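Local coordinates for piwi domain-containing protein (Vanderwaltozyma polyspora, PDB 5THE) that probably binds guide RNA and takes part in RNA target cleavage as an Argonaute, here represented by its C-terminal lobe with the Piwi domain, at residues Q393-P398 against K446-P451; M416-P421 against F438-Q443; T16-L21 against S29-A34; F342-S347 against I386-R391. One frame throughout, in Å; residues are numbered along the deposited sequence.

Contact 1 of 4, residues Q393-P398 against K446-P451. With nucleotides of chain B.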
# COMPACT_ATOMS: atom_id res chain seq x y z
N GLN A 393 -8.79 20.39 -3.30
CA GLN A 393 -9.47 21.38 -2.48
C GLN A 393 -10.94 21.06 -2.25
O GLN A 393 -11.57 21.71 -1.42
CB GLN A 393 -9.36 22.77 -3.12
CG GLN A 393 -7.99 23.43 -2.96
CD GLN A 393 -7.29 23.07 -1.64
OE1 GLN A 393 -6.50 22.14 -1.58
NE2 GLN A 393 -7.60 23.81 -0.59
N VAL A 394 -11.49 20.08 -2.96
CA VAL A 394 -12.90 19.75 -2.84
C VAL A 394 -13.17 19.15 -1.47
O VAL A 394 -12.44 18.27 -1.01
CB VAL A 394 -13.31 18.78 -3.95
CG1 VAL A 394 -14.77 18.45 -3.85
CG2 VAL A 394 -12.97 19.38 -5.31
N ARG A 395 -14.23 19.62 -0.82
CA ARG A 395 -14.72 19.01 0.41
C ARG A 395 -16.20 18.72 0.26
O ARG A 395 -16.92 19.48 -0.40
CB ARG A 395 -14.47 19.91 1.63
CG ARG A 395 -13.01 20.18 1.91
CD ARG A 395 -12.27 18.91 2.28
NE ARG A 395 -10.88 19.19 2.64
CZ ARG A 395 -9.87 19.26 1.78
NH1 ARG A 395 -10.06 19.07 0.48
NH2 ARG A 395 -8.65 19.51 2.23
N PHE A 396 -16.64 17.61 0.86
CA PHE A 396 -18.02 17.15 0.85
C PHE A 396 -18.58 17.30 2.25
O PHE A 396 -18.01 16.76 3.21
CB PHE A 396 -18.12 15.69 0.42
CG PHE A 396 -17.65 15.41 -1.00
CD1 PHE A 396 -17.58 16.43 -1.94
CD2 PHE A 396 -17.33 14.11 -1.38
CE1 PHE A 396 -17.17 16.17 -3.23
CE2 PHE A 396 -16.94 13.84 -2.68
CZ PHE A 396 -16.85 14.87 -3.61
N ILE A 397 -19.69 18.01 2.38
CA ILE A 397 -20.33 18.25 3.67
C ILE A 397 -21.70 17.59 3.63
O ILE A 397 -22.45 17.80 2.68
CB ILE A 397 -20.46 19.75 4.01
CG1 ILE A 397 -19.10 20.45 3.94
CG2 ILE A 397 -21.11 19.95 5.37
CD1 ILE A 397 -18.00 19.73 4.70
N PRO A 398 -22.06 16.79 4.62
CA PRO A 398 -23.36 16.13 4.59
C PRO A 398 -24.48 17.11 4.89
O PRO A 398 -24.31 18.07 5.64
CB PRO A 398 -23.24 15.05 5.67
CG PRO A 398 -22.25 15.58 6.62
CD PRO A 398 -21.26 16.38 5.79
N LYS A 446 -10.62 12.02 11.86
CA LYS A 446 -10.31 13.35 12.35
C LYS A 446 -10.55 14.32 11.21
O LYS A 446 -10.44 13.96 10.04
CB LYS A 446 -8.86 13.40 12.86
CG LYS A 446 -8.48 14.70 13.50
CD LYS A 446 -7.09 14.61 14.10
CE LYS A 446 -6.60 15.99 14.47
NZ LYS A 446 -7.67 16.76 15.13
N GLY A 447 -10.89 15.56 11.57
CA GLY A 447 -11.04 16.66 10.63
C GLY A 447 -12.17 16.44 9.62
O GLY A 447 -13.12 15.68 9.83
N THR A 448 -12.05 17.12 8.49
CA THR A 448 -12.97 16.94 7.39
C THR A 448 -12.32 16.04 6.34
O THR A 448 -11.20 16.30 5.91
CB THR A 448 -13.36 18.29 6.79
OG1 THR A 448 -13.88 19.10 7.84
CG2 THR A 448 -14.41 18.11 5.71
N GLY A 449 -13.01 14.98 5.96
CA GLY A 449 -12.43 14.05 5.02
C GLY A 449 -12.13 14.71 3.69
O GLY A 449 -12.78 15.68 3.30
N VAL A 450 -11.13 14.19 3.01
CA VAL A 450 -10.76 14.65 1.67
C VAL A 450 -11.09 13.53 0.70
O VAL A 450 -10.52 12.44 0.81
CB VAL A 450 -9.27 15.02 1.58
CG1 VAL A 450 -8.94 15.54 0.16
CG2 VAL A 450 -8.89 16.03 2.67
N PRO A 451 -11.97 13.75 -0.27
CA PRO A 451 -12.28 12.69 -1.23
C PRO A 451 -11.11 12.46 -2.18
O PRO A 451 -10.24 13.31 -2.37
CB PRO A 451 -13.50 13.24 -1.97
CG PRO A 451 -13.34 14.76 -1.89
CD PRO A 451 -12.64 15.02 -0.58
P A B 6 -8.28 12.29 5.46
OP1 A B 6 -9.45 12.66 4.61
OP2 A B 6 -7.01 11.80 4.88
O5' A B 6 -7.85 13.52 6.36
C5' A B 6 -8.82 14.33 6.96
C4' A B 6 -8.19 15.21 7.99
O4' A B 6 -7.57 14.38 9.01
C3' A B 6 -7.05 16.10 7.50
O3' A B 6 -7.52 17.29 6.89
C2' A B 6 -6.27 16.35 8.77
O2' A B 6 -6.97 17.32 9.55
C1' A B 6 -6.39 14.99 9.47
N9 A B 6 -5.29 14.08 9.11
C8 A B 6 -5.22 13.26 8.01
N7 A B 6 -4.13 12.54 7.93
C5 A B 6 -3.43 12.92 9.06
C6 A B 6 -2.19 12.51 9.55
N6 A B 6 -1.43 11.61 8.92
N1 A B 6 -1.77 13.07 10.71
C2 A B 6 -2.56 13.97 11.32
N3 A B 6 -3.76 14.44 10.96
C4 A B 6 -4.13 13.86 9.81
P A B 5 -5.99 6.90 5.52
OP1 A B 5 -6.70 6.73 4.23
OP2 A B 5 -4.52 7.07 5.57
O5' A B 5 -6.70 8.10 6.27
C5' A B 5 -8.11 8.11 6.41
C4' A B 5 -8.55 9.06 7.49
O4' A B 5 -8.02 8.61 8.77
C3' A B 5 -8.05 10.48 7.35
O3' A B 5 -8.89 11.23 6.50
C2' A B 5 -8.03 10.99 8.79
O2' A B 5 -9.34 11.35 9.20
C1' A B 5 -7.65 9.72 9.55
N9 A B 5 -6.21 9.65 9.81
C8 A B 5 -5.21 9.18 8.99
N7 A B 5 -4.03 9.26 9.55
C5 A B 5 -4.28 9.83 10.80
C6 A B 5 -3.44 10.17 11.86
N6 A B 5 -2.12 9.99 11.81
N1 A B 5 -4.02 10.72 12.96
C2 A B 5 -5.36 10.90 12.98
N3 A B 5 -6.26 10.61 12.04
C4 A B 5 -5.63 10.08 10.97
O HOH W 1 -15.09 15.73 1.97
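The RNA-binding surface of the Piwi domain is where Arg395 and Val450 meet. The Arg395 guanidinium lies with one face on the valine, whose CG2 sits over the centre of the group, 3.5 Å from CZ. A bend about the CB-CG bond (chi2 -64°) turns the arginine back over this methyl. NH1 donates to Val394 O at 2.9 Å. The acceptor lies in the guanidinium plane, while NH1 stands well above the carbonyl plane. NH1 also bonds Asn392 O, and NH2 forms a salt bridge with a phosphate of the bound RNA. With an alanine here, that phosphate would probably lose a positive partner and Val450 the flat group on its methyls. The backbone of 446-451 also grips the RNA: Val450 N donates to OP1 of A6 of chain B at 2.8 Å. Lys446 holds O2' of A5 of chain B with both its N and its O, each 3.0 Å from that hydroxyl. Pro451 packs over one face of Phe396, a CH-pi contact with CG 4.0 Å from the ring centroid. No direct hydrogen bond joins the segments, but a water links Phe396 N to Gly449 O. The contact joins two strands: Ile397 pairs with Leu21 of strand 16-22, and Pro451 packs on Phe438 and Gln440 of strand 435-440.

Contact 2 of 4, residues M416-P421 against F438-Q443. With nucleotides of chain B.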
# COMPACT_ATOMS: atom_id res chain seq x y z
N MET A 416 -19.44 10.39 11.60
CA MET A 416 -18.39 11.21 12.21
C MET A 416 -18.37 12.62 11.63
O MET A 416 -17.32 13.19 11.35
CB MET A 416 -17.03 10.54 12.07
CG MET A 416 -16.98 9.18 12.72
SD MET A 416 -15.51 8.28 12.22
CE MET A 416 -14.27 9.05 13.22
N GLY A 417 -19.56 13.18 11.41
CA GLY A 417 -19.67 14.53 10.92
C GLY A 417 -19.30 14.70 9.47
O GLY A 417 -19.23 15.84 8.99
N ASN A 418 -19.08 13.61 8.75
CA ASN A 418 -18.62 13.66 7.37
C ASN A 418 -19.56 12.86 6.49
O ASN A 418 -20.44 12.15 6.98
CB ASN A 418 -17.18 13.14 7.27
CG ASN A 418 -16.17 14.20 7.69
OD1 ASN A 418 -15.65 14.95 6.86
ND2 ASN A 418 -15.92 14.30 8.99
N VAL A 419 -19.39 13.00 5.18
CA VAL A 419 -20.24 12.22 4.30
C VAL A 419 -19.91 10.75 4.52
O VAL A 419 -18.83 10.38 5.01
CB VAL A 419 -20.11 12.62 2.82
CG1 VAL A 419 -20.63 14.03 2.60
CG2 VAL A 419 -18.64 12.53 2.36
N MET A 420 -20.87 9.90 4.19
CA MET A 420 -20.71 8.47 4.39
C MET A 420 -19.53 7.96 3.56
O MET A 420 -19.33 8.40 2.42
CB MET A 420 -22.00 7.75 3.97
CG MET A 420 -22.13 6.32 4.52
SD MET A 420 -22.45 6.37 6.30
CE MET A 420 -22.47 4.63 6.68
N PRO A 421 -18.73 7.04 4.09
CA PRO A 421 -17.93 6.27 3.12
C PRO A 421 -18.83 5.28 2.34
O PRO A 421 -19.84 4.91 2.88
CB PRO A 421 -16.91 5.54 4.00
CG PRO A 421 -17.42 5.62 5.40
CD PRO A 421 -18.37 6.77 5.50
N PHE A 438 -15.32 11.40 -8.04
CA PHE A 438 -14.79 11.46 -6.68
C PHE A 438 -15.36 10.30 -5.89
O PHE A 438 -16.54 9.95 -6.05
CB PHE A 438 -15.19 12.76 -5.97
CG PHE A 438 -14.57 14.00 -6.54
CD1 PHE A 438 -15.15 14.64 -7.62
CD2 PHE A 438 -13.44 14.56 -5.95
CE1 PHE A 438 -14.61 15.80 -8.13
CE2 PHE A 438 -12.89 15.73 -6.45
CZ PHE A 438 -13.48 16.36 -7.54
N ILE A 439 -14.54 9.72 -5.02
CA ILE A 439 -15.06 8.80 -4.00
C ILE A 439 -14.39 9.16 -2.68
O ILE A 439 -13.16 9.32 -2.62
CB ILE A 439 -14.82 7.32 -4.32
CG1 ILE A 439 -15.36 6.94 -5.70
CG2 ILE A 439 -15.52 6.46 -3.29
CD1 ILE A 439 -15.12 5.46 -6.10
N GLN A 440 -15.18 9.32 -1.64
CA GLN A 440 -14.66 9.46 -0.29
C GLN A 440 -14.90 8.11 0.34
O GLN A 440 -16.01 7.81 0.77
CB GLN A 440 -15.34 10.61 0.45
CG GLN A 440 -14.78 10.90 1.82
CD GLN A 440 -15.14 12.30 2.28
OE1 GLN A 440 -15.28 13.21 1.46
NE2 GLN A 440 -15.33 12.47 3.58
N SER A 441 -13.87 7.27 0.34
CA SER A 441 -14.04 5.86 0.66
C SER A 441 -13.89 5.56 2.15
O SER A 441 -14.30 4.49 2.60
CB SER A 441 -13.03 5.03 -0.14
OG SER A 441 -11.75 5.67 -0.05
N HIS A 442 -13.35 6.50 2.91
CA HIS A 442 -12.90 6.29 4.28
C HIS A 442 -13.76 7.04 5.28
O HIS A 442 -14.45 8.02 4.95
CB HIS A 442 -11.45 6.75 4.42
CG HIS A 442 -11.25 8.19 4.07
ND1 HIS A 442 -11.36 8.67 2.78
CD2 HIS A 442 -10.95 9.26 4.85
CE1 HIS A 442 -11.14 9.97 2.78
NE2 HIS A 442 -10.90 10.36 4.02
N GLN A 443 -13.72 6.56 6.52
CA GLN A 443 -14.18 7.35 7.65
C GLN A 443 -13.22 8.49 7.89
O GLN A 443 -12.01 8.29 7.94
CB GLN A 443 -14.24 6.49 8.91
CG GLN A 443 -15.26 5.39 8.87
CD GLN A 443 -16.69 5.81 9.17
OE1 GLN A 443 -17.58 5.06 8.96
NE2 GLN A 443 -16.89 6.98 9.65
P A B 5 -5.99 6.90 5.52
OP1 A B 5 -6.70 6.73 4.23
OP2 A B 5 -4.52 7.07 5.57
O5' A B 5 -6.70 8.10 6.27
C5' A B 5 -8.11 8.11 6.41
C4' A B 5 -8.55 9.06 7.49
O4' A B 5 -8.02 8.61 8.77
C3' A B 5 -8.05 10.48 7.35
O3' A B 5 -8.89 11.23 6.50
C2' A B 5 -8.03 10.99 8.79
O2' A B 5 -9.34 11.35 9.20
C1' A B 5 -7.65 9.72 9.55
N9 A B 5 -6.21 9.65 9.81
C8 A B 5 -5.21 9.18 8.99
N7 A B 5 -4.03 9.26 9.55
C5 A B 5 -4.28 9.83 10.80
C6 A B 5 -3.44 10.17 11.86
N6 A B 5 -2.12 9.99 11.81
N1 A B 5 -4.02 10.72 12.96
C2 A B 5 -5.36 10.90 12.98
N3 A B 5 -6.26 10.61 12.04
C4 A B 5 -5.63 10.08 10.97
P A B 6 -8.28 12.29 5.46
OP1 A B 6 -9.45 12.66 4.61
OP2 A B 6 -7.01 11.80 4.88
O5' A B 6 -7.85 13.52 6.36
C5' A B 6 -8.82 14.33 6.96
C4' A B 6 -8.19 15.21 7.99
O4' A B 6 -7.57 14.38 9.01
C3' A B 6 -7.05 16.10 7.50
O3' A B 6 -7.52 17.29 6.89
C2' A B 6 -6.27 16.35 8.77
O2' A B 6 -6.97 17.32 9.55
C1' A B 6 -6.39 14.99 9.47
N9 A B 6 -5.29 14.08 9.11
C8 A B 6 -5.22 13.26 8.01
N7 A B 6 -4.13 12.54 7.93
C5 A B 6 -3.43 12.92 9.06
C6 A B 6 -2.19 12.51 9.55
N6 A B 6 -1.43 11.61 8.92
N1 A B 6 -1.77 13.07 10.71
C2 A B 6 -2.56 13.97 11.32
N3 A B 6 -3.76 14.44 10.96
C4 A B 6 -4.13 13.86 9.81
O HOH W 2 -17.10 14.74 4.50
O HOH W 3 -16.10 10.25 5.24
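Val419 CG2 presses on the side-chain amide of Gln440, 3.5 Å from its CD. The glutamine reaches there as an extended chain, with CG anti to the backbone N (chi1 -175°). Pro421 adds a CA-H...O contact, its CA 3.4 Å from Gln440 O. The proline ring also lies over the residues that follow, with CB against Ser441 O and His442 O. Two waters form the next layer, and Gln440 NE2 donates to both. One lies 2.8 Å from Asn418 OD1 and accepts from Val419 N. The other donates to Val419 O at 2.7 Å and also to His442 O. Further out, the Asn418 amide is fixed by its bonds: ND2 donates to Met416 O at 3.0 Å, with that oxygen close to the amide plane. Both ends of this amide also bond the RNA-binding loop, OD1 to Gly449 N and ND2 to Gly447 O. Ser441 OG is held by Val486 O. His442 turns away from Pro421 to the RNA, where its NE2 donates to OP1 of A6 of chain B at 2.8 Å, near the ring plane. The short strand 418-419 is therefore joined to the end of strand 435-440 through water. Water, not a direct bond, links Gln440 NE2 to Asn418 OD1 and to the N and O of Val419, and the residues after the strand present a histidine N-H to the RNA phosphate.

Contact 3 of 4, residues T16-L21 against S29-A34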
# COMPACT_ATOMS: atom_id res chain seq x y z
N THR A 16 -27.01 4.59 -2.61
CA THR A 16 -27.99 5.47 -1.99
C THR A 16 -27.82 6.90 -2.50
O THR A 16 -26.74 7.48 -2.36
CB THR A 16 -27.83 5.44 -0.48
OG1 THR A 16 -28.17 4.13 -0.01
CG2 THR A 16 -28.74 6.48 0.17
N LYS A 17 -28.88 7.47 -3.06
CA LYS A 17 -28.83 8.83 -3.57
C LYS A 17 -29.06 9.82 -2.43
O LYS A 17 -30.02 9.68 -1.66
CB LYS A 17 -29.89 9.04 -4.65
CG LYS A 17 -29.89 8.02 -5.76
CD LYS A 17 -30.57 8.61 -6.99
CE LYS A 17 -31.24 7.56 -7.86
NZ LYS A 17 -30.29 6.51 -8.33
N VAL A 18 -28.18 10.82 -2.34
CA VAL A 18 -28.37 11.93 -1.40
C VAL A 18 -27.55 13.11 -1.90
O VAL A 18 -26.43 12.94 -2.39
CB VAL A 18 -28.00 11.53 0.05
CG1 VAL A 18 -26.51 11.30 0.20
CG2 VAL A 18 -28.50 12.59 1.04
N ASP A 19 -28.11 14.30 -1.79
CA ASP A 19 -27.36 15.51 -2.09
C ASP A 19 -26.36 15.80 -0.97
O ASP A 19 -26.59 15.49 0.20
CB ASP A 19 -28.28 16.72 -2.26
CG ASP A 19 -29.01 16.72 -3.59
OD1 ASP A 19 -28.75 15.83 -4.43
OD2 ASP A 19 -29.84 17.63 -3.78
N ILE A 20 -25.24 16.41 -1.35
CA ILE A 20 -24.26 16.87 -0.38
C ILE A 20 -23.90 18.31 -0.73
O ILE A 20 -24.21 18.81 -1.81
CB ILE A 20 -22.98 16.00 -0.35
CG1 ILE A 20 -22.29 16.05 -1.70
CG2 ILE A 20 -23.29 14.56 0.04
CD1 ILE A 20 -20.99 15.35 -1.73
N LEU A 21 -23.22 18.95 0.22
CA LEU A 21 -22.74 20.31 0.03
C LEU A 21 -21.26 20.27 -0.31
O LEU A 21 -20.50 19.49 0.26
CB LEU A 21 -22.99 21.14 1.28
CG LEU A 21 -23.27 22.63 1.13
CD1 LEU A 21 -24.25 22.87 -0.00
CD2 LEU A 21 -23.84 23.16 2.45
N SER A 29 -24.97 13.04 -4.79
CA SER A 29 -24.00 11.98 -4.55
C SER A 29 -24.73 10.65 -4.48
O SER A 29 -25.94 10.58 -4.25
CB SER A 29 -23.23 12.20 -3.24
OG SER A 29 -24.01 11.79 -2.13
N ARG A 30 -23.97 9.58 -4.67
CA ARG A 30 -24.44 8.24 -4.38
C ARG A 30 -23.48 7.60 -3.39
O ARG A 30 -22.27 7.83 -3.45
CB ARG A 30 -24.56 7.40 -5.66
CG ARG A 30 -25.58 7.94 -6.64
CD ARG A 30 -25.40 7.32 -8.03
NE ARG A 30 -24.17 7.78 -8.66
CZ ARG A 30 -23.07 7.05 -8.79
NH1 ARG A 30 -23.06 5.80 -8.34
NH2 ARG A 30 -21.98 7.57 -9.37
N ILE A 31 -24.01 6.84 -2.45
CA ILE A 31 -23.18 6.16 -1.47
C ILE A 31 -23.16 4.69 -1.86
O ILE A 31 -24.20 4.01 -1.84
CB ILE A 31 -23.69 6.38 -0.04
CG1 ILE A 31 -23.76 7.87 0.25
CG2 ILE A 31 -22.79 5.69 0.98
CD1 ILE A 31 -24.60 8.21 1.45
N LEU A 32 -21.98 4.20 -2.25
CA LEU A 32 -21.79 2.80 -2.60
C LEU A 32 -21.70 1.93 -1.35
O LEU A 32 -21.21 2.35 -0.30
CB LEU A 32 -20.52 2.63 -3.44
CG LEU A 32 -20.49 3.36 -4.78
CD1 LEU A 32 -19.26 2.98 -5.60
CD2 LEU A 32 -21.76 3.07 -5.59
N ASP A 33 -22.19 0.70 -1.47
CA ASP A 33 -22.08 -0.24 -0.37
C ASP A 33 -20.64 -0.69 -0.18
O ASP A 33 -19.84 -0.69 -1.11
CB ASP A 33 -23.00 -1.44 -0.61
CG ASP A 33 -24.47 -1.06 -0.64
OD1 ASP A 33 -24.87 -0.13 0.10
OD2 ASP A 33 -25.22 -1.68 -1.41
N ALA A 34 -20.30 -1.04 1.06
CA ALA A 34 -19.01 -1.64 1.33
C ALA A 34 -18.98 -3.06 0.78
O ALA A 34 -20.02 -3.70 0.68
CB ALA A 34 -18.73 -1.66 2.83
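Thr16, Lys17 and Val18 pair with Ile31, Arg30 and Ser29 in an antiparallel beta hairpin made by strands 16-22 and 25-31. The backbone bonds come first. Thr16 and Ile31 exchange two, with Thr16 N 3.0 Å from Ile31 O and Ile31 N 2.8 Å from Thr16 O. Val18 N donates to Ser29 O at 3.0 Å. Lys17 and Arg30 form the non-hydrogen-bonded pair between them, and Arg30 CA makes a CA-H...O contact of 3.2 Å with Thr16 O. Apolar contacts lie on the face of Val18 and Ile31, where Val18 CG1 meets Ile31 CD1 at 3.8 Å. Val413 of strand 410-415 packs on this face. Charged side chains occupy the other face. There Arg30 leads away from Lys17: NH1 bonds Lys14 O, and NH2 makes a salt bridge with Asp426. The last group centres on Ser29. OG takes the position between its own N and carbonyl carbon (chi1 80°), which brings it 2.7 Å from Val18 O. An alanine here would probably leave Val18 O with the backbone bond alone. That bond comes from Ser29 N, which reaches the same oxygen at 2.8 Å, from the face of the carbonyl plane opposite to OG.

Contact 4 of 4, residues F342-S347 against I386-R391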
# COMPACT_ATOMS: atom_id res chain seq x y z
N PHE A 342 -3.22 1.64 -11.81
CA PHE A 342 -3.54 2.81 -10.99
C PHE A 342 -2.31 3.70 -10.92
O PHE A 342 -1.26 3.26 -10.47
CB PHE A 342 -3.98 2.43 -9.58
CG PHE A 342 -5.38 1.93 -9.51
CD1 PHE A 342 -6.43 2.80 -9.31
CD2 PHE A 342 -5.64 0.58 -9.64
CE1 PHE A 342 -7.73 2.34 -9.24
CE2 PHE A 342 -6.94 0.11 -9.57
CZ PHE A 342 -7.99 1.00 -9.37
N ARG A 343 -2.46 4.95 -11.34
CA ARG A 343 -1.33 5.86 -11.41
C ARG A 343 -1.53 6.99 -10.40
O ARG A 343 -2.50 7.74 -10.49
CB ARG A 343 -1.16 6.43 -12.81
CG ARG A 343 -0.10 7.50 -12.89
CD ARG A 343 1.26 7.00 -12.50
NE ARG A 343 2.26 7.71 -13.28
CZ ARG A 343 2.85 8.82 -12.87
NH1 ARG A 343 2.58 9.30 -11.66
NH2 ARG A 343 3.73 9.44 -13.64
N ASP A 344 -0.61 7.10 -9.44
CA ASP A 344 -0.66 8.14 -8.43
C ASP A 344 0.49 9.11 -8.63
O ASP A 344 1.50 8.80 -9.27
CB ASP A 344 -0.59 7.55 -7.01
CG ASP A 344 -0.96 8.55 -5.95
OD1 ASP A 344 -0.40 8.50 -4.84
OD2 ASP A 344 -1.82 9.40 -6.24
N GLY A 345 0.36 10.29 -8.04
CA GLY A 345 1.45 11.23 -8.06
C GLY A 345 1.56 11.86 -9.42
O GLY A 345 2.63 11.82 -10.05
N VAL A 346 0.45 12.41 -9.92
CA VAL A 346 0.38 12.90 -11.29
C VAL A 346 -0.48 14.16 -11.36
O VAL A 346 -1.50 14.27 -10.67
CB VAL A 346 -0.16 11.82 -12.26
CG1 VAL A 346 -1.59 11.42 -11.90
CG2 VAL A 346 -0.05 12.29 -13.69
N SER A 347 -0.05 15.11 -12.19
CA SER A 347 -0.79 16.34 -12.42
C SER A 347 -1.77 16.15 -13.57
O SER A 347 -1.55 15.33 -14.46
CB SER A 347 0.16 17.50 -12.74
OG SER A 347 1.28 17.53 -11.87
N ILE A 386 -6.19 4.15 -14.46
CA ILE A 386 -6.91 5.08 -13.60
C ILE A 386 -5.90 5.93 -12.83
O ILE A 386 -5.02 5.40 -12.15
CB ILE A 386 -7.85 4.36 -12.61
CG1 ILE A 386 -8.90 3.57 -13.39
CG2 ILE A 386 -8.51 5.40 -11.68
CD1 ILE A 386 -9.89 2.84 -12.50
N ALA A 387 -6.05 7.24 -12.93
CA ALA A 387 -5.20 8.16 -12.19
C ALA A 387 -5.94 8.64 -10.95
O ALA A 387 -7.15 8.88 -10.99
CB ALA A 387 -4.77 9.34 -13.07
N THR A 388 -5.20 8.78 -9.86
CA THR A 388 -5.74 9.26 -8.60
C THR A 388 -5.04 10.54 -8.18
O THR A 388 -3.82 10.66 -8.29
CB THR A 388 -5.58 8.20 -7.49
OG1 THR A 388 -4.19 7.84 -7.38
CG2 THR A 388 -6.40 6.94 -7.84
N VAL A 389 -5.83 11.50 -7.71
CA VAL A 389 -5.32 12.72 -7.08
C VAL A 389 -5.99 12.79 -5.71
O VAL A 389 -7.20 13.04 -5.62
CB VAL A 389 -5.60 13.98 -7.91
CG1 VAL A 389 -5.18 15.24 -7.15
CG2 VAL A 389 -4.91 13.90 -9.27
N LYS A 390 -5.22 12.55 -4.65
CA LYS A 390 -5.87 12.46 -3.35
C LYS A 390 -5.78 13.74 -2.53
O LYS A 390 -6.56 13.89 -1.58
CB LYS A 390 -5.32 11.27 -2.54
CG LYS A 390 -3.83 11.19 -2.41
CD LYS A 390 -3.44 9.99 -1.55
CE LYS A 390 -2.35 9.20 -2.21
NZ LYS A 390 -1.30 10.07 -2.79
N ARG A 391 -4.90 14.67 -2.88
CA ARG A 391 -4.88 15.99 -2.25
C ARG A 391 -5.54 16.96 -3.22
O ARG A 391 -5.01 17.25 -4.30
CB ARG A 391 -3.47 16.44 -1.90
CG ARG A 391 -2.90 15.77 -0.66
CD ARG A 391 -1.55 16.39 -0.28
NE ARG A 391 -1.67 17.79 0.13
CZ ARG A 391 -1.81 18.20 1.39
NH1 ARG A 391 -1.84 17.31 2.38
NH2 ARG A 391 -1.91 19.49 1.67
O HOH W 4 -2.40 11.74 -5.07
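Strands 342-344 and 386-389 run parallel, with axes 4.6 Å apart at closest approach and 31° between their directions. Arg343 bonds through both its N and its O: its N donates to Ile386 O at 2.7 Å, and its O accepts from Thr388 N at 3.0 Å. The two strands are the ends of a beta-alpha-beta crossover through helix 351-373, part of the RNase H-like fold of Piwi domains. Phe342 and Ile386 run alongside each other on one face of the sheet, with CD1 of the ring 3.9 Å from CB of the isoleucine. Cys472 of helix 465-475 packs against both. On the other face of the sheet, Val346 CG1 meets Ala387 CB at 4.0 Å. Arg343 turns back on its own segment, and NH1 bonds the carbonyls of Asp344 and Gly345. Its NH2 bonds Glu311 O and forms a salt bridge with Glu358. Asp344 carries the polar part. Its first torsion (chi1 -167°) swings the carboxylate away from its own N, toward Thr388 and Lys390. Lys390 NZ makes a salt bridge with OD1 at 2.7 Å, on the syn lone pair. Thr388 OG1 donates to OD2 from above the carboxylate plane, at 3.1 Å. A water also donates to OD2 and accepts from Lys390 N and NZ, which closes a ring between the two residues. Lys390 NZ and this water thus occupy the Asp344 carboxylate beside Asp272 and Asp496, in a cluster consistent with the acidic metal site of slicing Argonautes.

Contact 3 comes first along the chain and closes a short hairpin. Contact 4 follows, closing the crossover between residues 342 and 391. Contact 1 opens two residues later and closes the long loop from 393 to 451. Contact 2 lies within that loop, so these two nest, while the other pairings are in series. Contacts 1 and 2 meet where the 418-419 strand holds the 446-451 loop. Contact 1 meets contact 3 where Ile397 N bonds Leu21 O, and it touches contact 4 where Val450 packs on Lys390. Contact 2 packs on Ile20 and Ile31 of the hairpin. Together they tie the N-terminal hairpin to the RNA-binding loops and the Piwi core.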